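Local structure of mitogen (Streptococcus dysgalactiae, 2J4X) at residues N12-D17 with P186-N191; W168-H171 with T177-T180. The protein probably acts as a superantigen toxin of the staphylococcal/streptococcal family, and binds a zinc ion. All blocks are in the same frame, centred on the assembly; numbering follows the deposited sequence.

Contact 1 (12-17 with 186-191) joins parts of the chain assigned to the OB-fold and beta-grasp families, whereas contact 2 (168-171 with 177-180) lies wholly within the beta-grasp part. Their centres are about 17 Å apart. Along the sequence, contact 2 is nested inside the long loop that contact 1 closes. They meet where P186 CG packs on T180 CG2 at 3.9 Å. Helix 137-150 also links them, because D141 accepts hydrogen bonds from both Y188 and W168. Only contact 2 reaches the zinc site, through H171, while contact 1 lies away from it, close to the centre of the chain.

Contact 1 (N12-D17 with P186-N191); sequences NIYMKD and PNYTDN
Y14 and Y188 approach from opposite directions and meet through their hydroxyls. Y14 OH donates to Y188 OH over 2.8 Å. Y188 OH is also hydrogen-bonded to D141 OD2 of helix 137-150, so the buried Y188 hydroxyl is held by two partners. The rings do not stack. Y188 OH sits at the edge of the Y14 ring, near its plane, 3.3 Å from Y14 CE1. The Y14 hydroxyl lies obliquely to the Y188 ring, and Y14 CE1 and Y188 CZ are 4.3 Å apart. P186 closes the tight part, with its CD 3.3 Å from Y14 OH. Its carbonyl O stands 3.9 Å above the centre of the Y188 ring. CG of Y14 lies beside the backbone N (chi1 -66°), which sends the ring toward the loop so that OH reaches Y188. The methyl I13 CG2 rests on one face of this ring.

The solvent side is looser. N12, M15, D17 and N187 are exposed and do not bridge the two segments. There the bonds are local: K16 NZ reaches back to N12 O at 3.1 Å, and N187 OD1 accepts from T189 N at 3.0 Å in an Asx turn. The tyrosine pair joins helix 7-14 to the loop before strand 193-195. Y14 also touches L77 and R145, and Y188 touches D93, consistent with a place between the OB-fold and beta-grasp parts of the superantigen fold.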
loop_
_atom_site.group_PDB
_atom_site.type_symbol
_atom_site.label_atom_id
_atom_site.label_comp_id
_atom_site.label_asym_id
_atom_site.label_seq_id
_atom_site.Cartn_x
_atom_site.Cartn_y
_atom_site.Cartn_z
ATOM N N ASN A 12 2.009 -6.408 12.914
ATOM C CA ASN A 12 1.055 -7.469 12.621
ATOM C C ASN A 12 0.295 -7.207 11.343
ATOM O O ASN A 12 0.045 -8.114 10.552
ATOM C CB ASN A 12 0.063 -7.611 13.761
ATOM C CG ASN A 12 -0.801 -8.829 13.599
ATOM O OD1 ASN A 12 -0.297 -9.949 13.644
ATOM N ND2 ASN A 12 -2.106 -8.626 13.384
ATOM N N ILE A 13 -0.071 -5.953 11.162
ATOM C CA ILE A 13 -0.804 -5.530 9.999
ATOM C C ILE A 13 0.021 -5.627 8.731
ATOM O O ILE A 13 -0.396 -6.287 7.774
ATOM C CB ILE A 13 -1.258 -4.081 10.156
ATOM C CG1 ILE A 13 -2.259 -3.973 11.295
ATOM C CG2 ILE A 13 -1.822 -3.558 8.851
ATOM C CD1 ILE A 13 -2.613 -2.561 11.622
ATOM N N TYR A 14 1.199 -5.000 8.714
ATOM C CA TYR A 14 2.005 -4.975 7.502
ATOM C C TYR A 14 2.934 -6.127 7.222
ATOM O O TYR A 14 3.601 -6.124 6.201
ATOM C CB TYR A 14 2.768 -3.647 7.416
ATOM C CG TYR A 14 1.844 -2.457 7.247
ATOM C CD1 TYR A 14 1.309 -2.144 5.990
ATOM C CD2 TYR A 14 1.434 -1.691 8.354
ATOM C CE1 TYR A 14 0.385 -1.104 5.832
ATOM C CE2 TYR A 14 0.513 -0.650 8.207
ATOM C CZ TYR A 14 -0.011 -0.363 6.946
ATOM O OH TYR A 14 -0.943 0.629 6.786
ATOM N N MET A 15 2.985 -7.117 8.097
ATOM C CA MET A 15 3.846 -8.247 7.819
ATOM C C MET A 15 3.075 -9.267 6.961
ATOM O O MET A 15 3.668 -10.139 6.314
ATOM C CB MET A 15 4.306 -8.907 9.112
ATOM C CG MET A 15 3.170 -9.311 10.015
ATOM S SD MET A 15 3.640 -10.507 11.290
ATOM C CE MET A 15 2.080 -11.491 11.326
ATOM N N LYS A 16 1.754 -9.157 6.949
ATOM C CA LYS A 16 0.932 -10.065 6.167
ATOM C C LYS A 16 1.239 -10.021 4.660
ATOM O O LYS A 16 1.861 -9.080 4.161
ATOM C CB LYS A 16 -0.532 -9.751 6.433
ATOM C CG LYS A 16 -0.952 -10.114 7.840
ATOM C CD LYS A 16 -2.350 -9.606 8.164
ATOM C CE LYS A 16 -2.891 -10.280 9.413
ATOM N NZ LYS A 16 -1.760 -10.591 10.325
ATOM N N ASP A 17 0.818 -11.051 3.932
ATOM C CA ASP A 17 1.076 -11.114 2.495
ATOM C C ASP A 17 0.105 -10.236 1.749
ATOM O O ASP A 17 -0.847 -9.712 2.326
ATOM C CB ASP A 17 0.962 -12.547 1.984
ATOM C CG ASP A 17 1.813 -13.526 2.793
ATOM O OD1 ASP A 17 2.907 -13.135 3.257
ATOM O OD2 ASP A 17 1.390 -14.692 2.959
ATOM N N PRO A 186 -3.762 3.639 7.099
ATOM C CA PRO A 186 -4.659 4.386 6.216
ATOM C C PRO A 186 -5.914 3.600 5.849
ATOM O O PRO A 186 -5.960 2.380 6.001
ATOM C CB PRO A 186 -3.781 4.677 4.995
ATOM C CG PRO A 186 -2.409 4.762 5.569
ATOM C CD PRO A 186 -2.395 3.597 6.547
ATOM N N ASN A 187 -6.929 4.322 5.383
ATOM C CA ASN A 187 -8.179 3.724 4.924
ATOM C C ASN A 187 -7.981 3.439 3.439
ATOM O O ASN A 187 -8.053 4.343 2.595
ATOM C CB ASN A 187 -9.345 4.694 5.074
ATOM C CG ASN A 187 -10.668 4.074 4.656
ATOM O OD1 ASN A 187 -10.703 2.977 4.094
ATOM N ND2 ASN A 187 -11.764 4.776 4.930
ATOM N N TYR A 188 -7.736 2.181 3.118
ATOM C CA TYR A 188 -7.484 1.801 1.731
ATOM C C TYR A 188 -8.752 1.469 0.934
ATOM O O TYR A 188 -8.688 1.178 -0.263
ATOM C CB TYR A 188 -6.526 0.596 1.680
ATOM C CG TYR A 188 -5.190 0.775 2.366
ATOM C CD1 TYR A 188 -4.393 1.884 2.112
ATOM C CD2 TYR A 188 -4.690 -0.222 3.207
ATOM C CE1 TYR A 188 -3.116 1.993 2.677
ATOM C CE2 TYR A 188 -3.433 -0.135 3.773
ATOM C CZ TYR A 188 -2.640 0.970 3.506
ATOM O OH TYR A 188 -1.363 1.032 4.034
ATOM N N THR A 189 -9.904 1.524 1.586
ATOM C CA THR A 189 -11.145 1.201 0.896
ATOM C C THR A 189 -11.507 2.163 -0.255
ATOM O O THR A 189 -12.362 1.842 -1.087
ATOM C CB THR A 189 -12.325 1.097 1.911
ATOM O OG1 THR A 189 -12.414 2.306 2.675
ATOM C CG2 THR A 189 -12.112 -0.078 2.867
ATOM N N ASP A 190 -10.852 3.324 -0.336
ATOM C CA ASP A 190 -11.159 4.274 -1.412
ATOM C C ASP A 190 -10.393 4.112 -2.721
ATOM O O ASP A 190 -10.602 4.883 -3.652
ATOM C CB ASP A 190 -11.016 5.723 -0.928
ATOM C CG ASP A 190 -9.745 5.965 -0.158
ATOM O OD1 ASP A 190 -8.649 5.702 -0.711
ATOM O OD2 ASP A 190 -9.859 6.424 1.006
ATOM N N ASN A 191 -9.521 3.111 -2.804
ATOM C CA ASN A 191 -8.757 2.861 -4.017
ATOM C C ASN A 191 -8.078 4.083 -4.543
ATOM O O ASN A 191 -8.056 4.287 -5.746
ATOM C CB ASN A 191 -9.641 2.322 -5.128
ATOM C CG ASN A 191 -10.023 0.901 -4.912
ATOM O OD1 ASN A 191 -9.160 0.059 -4.712
ATOM N ND2 ASN A 191 -11.329 0.609 -4.952
#

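Contact 2 (W168-H171 with T177-T180); sequences WGIH and TKFT. With ZN (zinc ion), chain B.
H171 and T177 form a non-hydrogen-bonded pair, with T177 OG1 over one face of the imidazole, 3.8 Å above its centre. With CG anti to the backbone N (chi1 -154°), the ring brings ND1 to the zinc ion at 2.2 Å. H201 and D203 of strand 199-206 are the other protein ligands.

F179 projects on the same face as H171 and T177, paired across the strands with G169. G169 CA and F179 CA are only 4.2 Å apart, and the F179 ring lies where the glycine has no side chain. That ring takes T177 CG2 over its centre, while W168 O lies at its edge.

On the other face, the W168 indole runs alongside T180, with NE1 3.5 Å from T180 CB, and I170 CD1 packs on K178 CD at 4.1 Å. Beyond these pairs, W168 NE1 donates to D141 and K178 NZ forms a salt bridge with E192.

Four backbone bonds set the register: W168 and T180 exchange one pair, I170 and K178 the other. Backbone bonds from H171 to S200 and H201 tie strand 166-172 to strand 199-206. The result is an antiparallel beta hairpin at one edge of the beta-grasp sheet, with W168 and T180 packed against helix 137-150, carrying one ligand of the zinc site.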
loop_
_atom_site.group_PDB
_atom_site.type_symbol
_atom_site.label_atom_id
_atom_site.label_comp_id
_atom_site.label_asym_id
_atom_site.label_seq_id
_atom_site.Cartn_x
_atom_site.Cartn_y
_atom_site.Cartn_z
ATOM N N TRP A 168 6.067 9.601 5.987
ATOM C CA TRP A 168 6.764 9.662 4.727
ATOM C C TRP A 168 5.897 10.435 3.772
ATOM O O TRP A 168 4.773 10.798 4.099
ATOM C CB TRP A 168 7.046 8.263 4.171
ATOM C CG TRP A 168 5.830 7.542 3.723
ATOM C CD1 TRP A 168 4.908 6.900 4.512
ATOM C CD2 TRP A 168 5.387 7.380 2.374
ATOM N NE1 TRP A 168 3.919 6.342 3.729
ATOM C CE2 TRP A 168 4.185 6.623 2.413
ATOM C CE3 TRP A 168 5.885 7.803 1.129
ATOM C CZ2 TRP A 168 3.476 6.276 1.252
ATOM C CZ3 TRP A 168 5.182 7.460 -0.019
ATOM C CH2 TRP A 168 3.985 6.699 0.051
ATOM N N GLY A 169 6.431 10.693 2.587
ATOM C CA GLY A 169 5.677 11.414 1.582
ATOM C C GLY A 169 6.057 11.108 0.145
ATOM O O GLY A 169 7.161 10.671 -0.156
ATOM N N ILE A 170 5.094 11.326 -0.741
ATOM C CA ILE A 170 5.281 11.153 -2.170
ATOM C C ILE A 170 5.618 12.577 -2.586
ATOM O O ILE A 170 4.789 13.484 -2.428
ATOM C CB ILE A 170 3.961 10.730 -2.853
ATOM C CG1 ILE A 170 3.563 9.339 -2.361
ATOM C CG2 ILE A 170 4.109 10.781 -4.382
ATOM C CD1 ILE A 170 2.160 8.923 -2.730
ATOM N N HIS A 171 6.837 12.791 -3.069
ATOM C CA HIS A 171 7.230 14.128 -3.485
ATOM C C HIS A 171 7.072 14.241 -4.978
ATOM O O HIS A 171 7.856 13.680 -5.752
ATOM C CB HIS A 171 8.662 14.450 -3.079
ATOM C CG HIS A 171 8.921 15.923 -2.917
ATOM N ND1 HIS A 171 9.744 16.434 -1.933
ATOM C CD2 HIS A 171 8.448 16.993 -3.602
ATOM C CE1 HIS A 171 9.765 17.752 -2.017
ATOM N NE2 HIS A 171 8.988 18.117 -3.023
ATOM N N THR A 177 3.513 17.632 -2.042
ATOM C CA THR A 177 3.791 16.376 -1.334
ATOM C C THR A 177 2.539 15.750 -0.752
ATOM O O THR A 177 1.593 16.458 -0.421
ATOM C CB THR A 177 4.732 16.615 -0.122
ATOM O OG1 THR A 177 5.975 17.164 -0.565
ATOM C CG2 THR A 177 4.999 15.313 0.617
ATOM N N LYS A 178 2.535 14.427 -0.627
ATOM C CA LYS A 178 1.425 13.737 0.027
ATOM C C LYS A 178 2.081 13.012 1.189
ATOM O O LYS A 178 2.872 12.094 0.985
ATOM C CB LYS A 178 0.741 12.727 -0.879
ATOM C CG LYS A 178 -0.393 11.996 -0.169
ATOM C CD LYS A 178 -1.036 10.988 -1.092
ATOM C CE LYS A 178 -1.660 9.836 -0.333
ATOM N NZ LYS A 178 -2.968 10.130 0.326
ATOM N N PHE A 179 1.764 13.451 2.405
ATOM C CA PHE A 179 2.338 12.889 3.620
ATOM C C PHE A 179 1.458 11.828 4.296
ATOM O O PHE A 179 0.221 11.934 4.294
ATOM C CB PHE A 179 2.621 14.016 4.616
ATOM C CG PHE A 179 3.782 14.907 4.236
ATOM C CD1 PHE A 179 3.608 16.291 4.135
ATOM C CD2 PHE A 179 5.053 14.371 4.028
ATOM C CE1 PHE A 179 4.679 17.130 3.838
ATOM C CE2 PHE A 179 6.132 15.200 3.731
ATOM C CZ PHE A 179 5.943 16.585 3.637
ATOM N N THR A 180 2.105 10.821 4.888
ATOM C CA THR A 180 1.392 9.750 5.565
ATOM C C THR A 180 2.093 9.373 6.857
ATOM O O THR A 180 3.306 9.238 6.889
ATOM C CB THR A 180 1.277 8.499 4.661
ATOM O OG1 THR A 180 0.576 8.851 3.462
ATOM C CG2 THR A 180 0.527 7.381 5.367
HETATM ZN ZN ZN B . 11.708 15.507 -1.482
#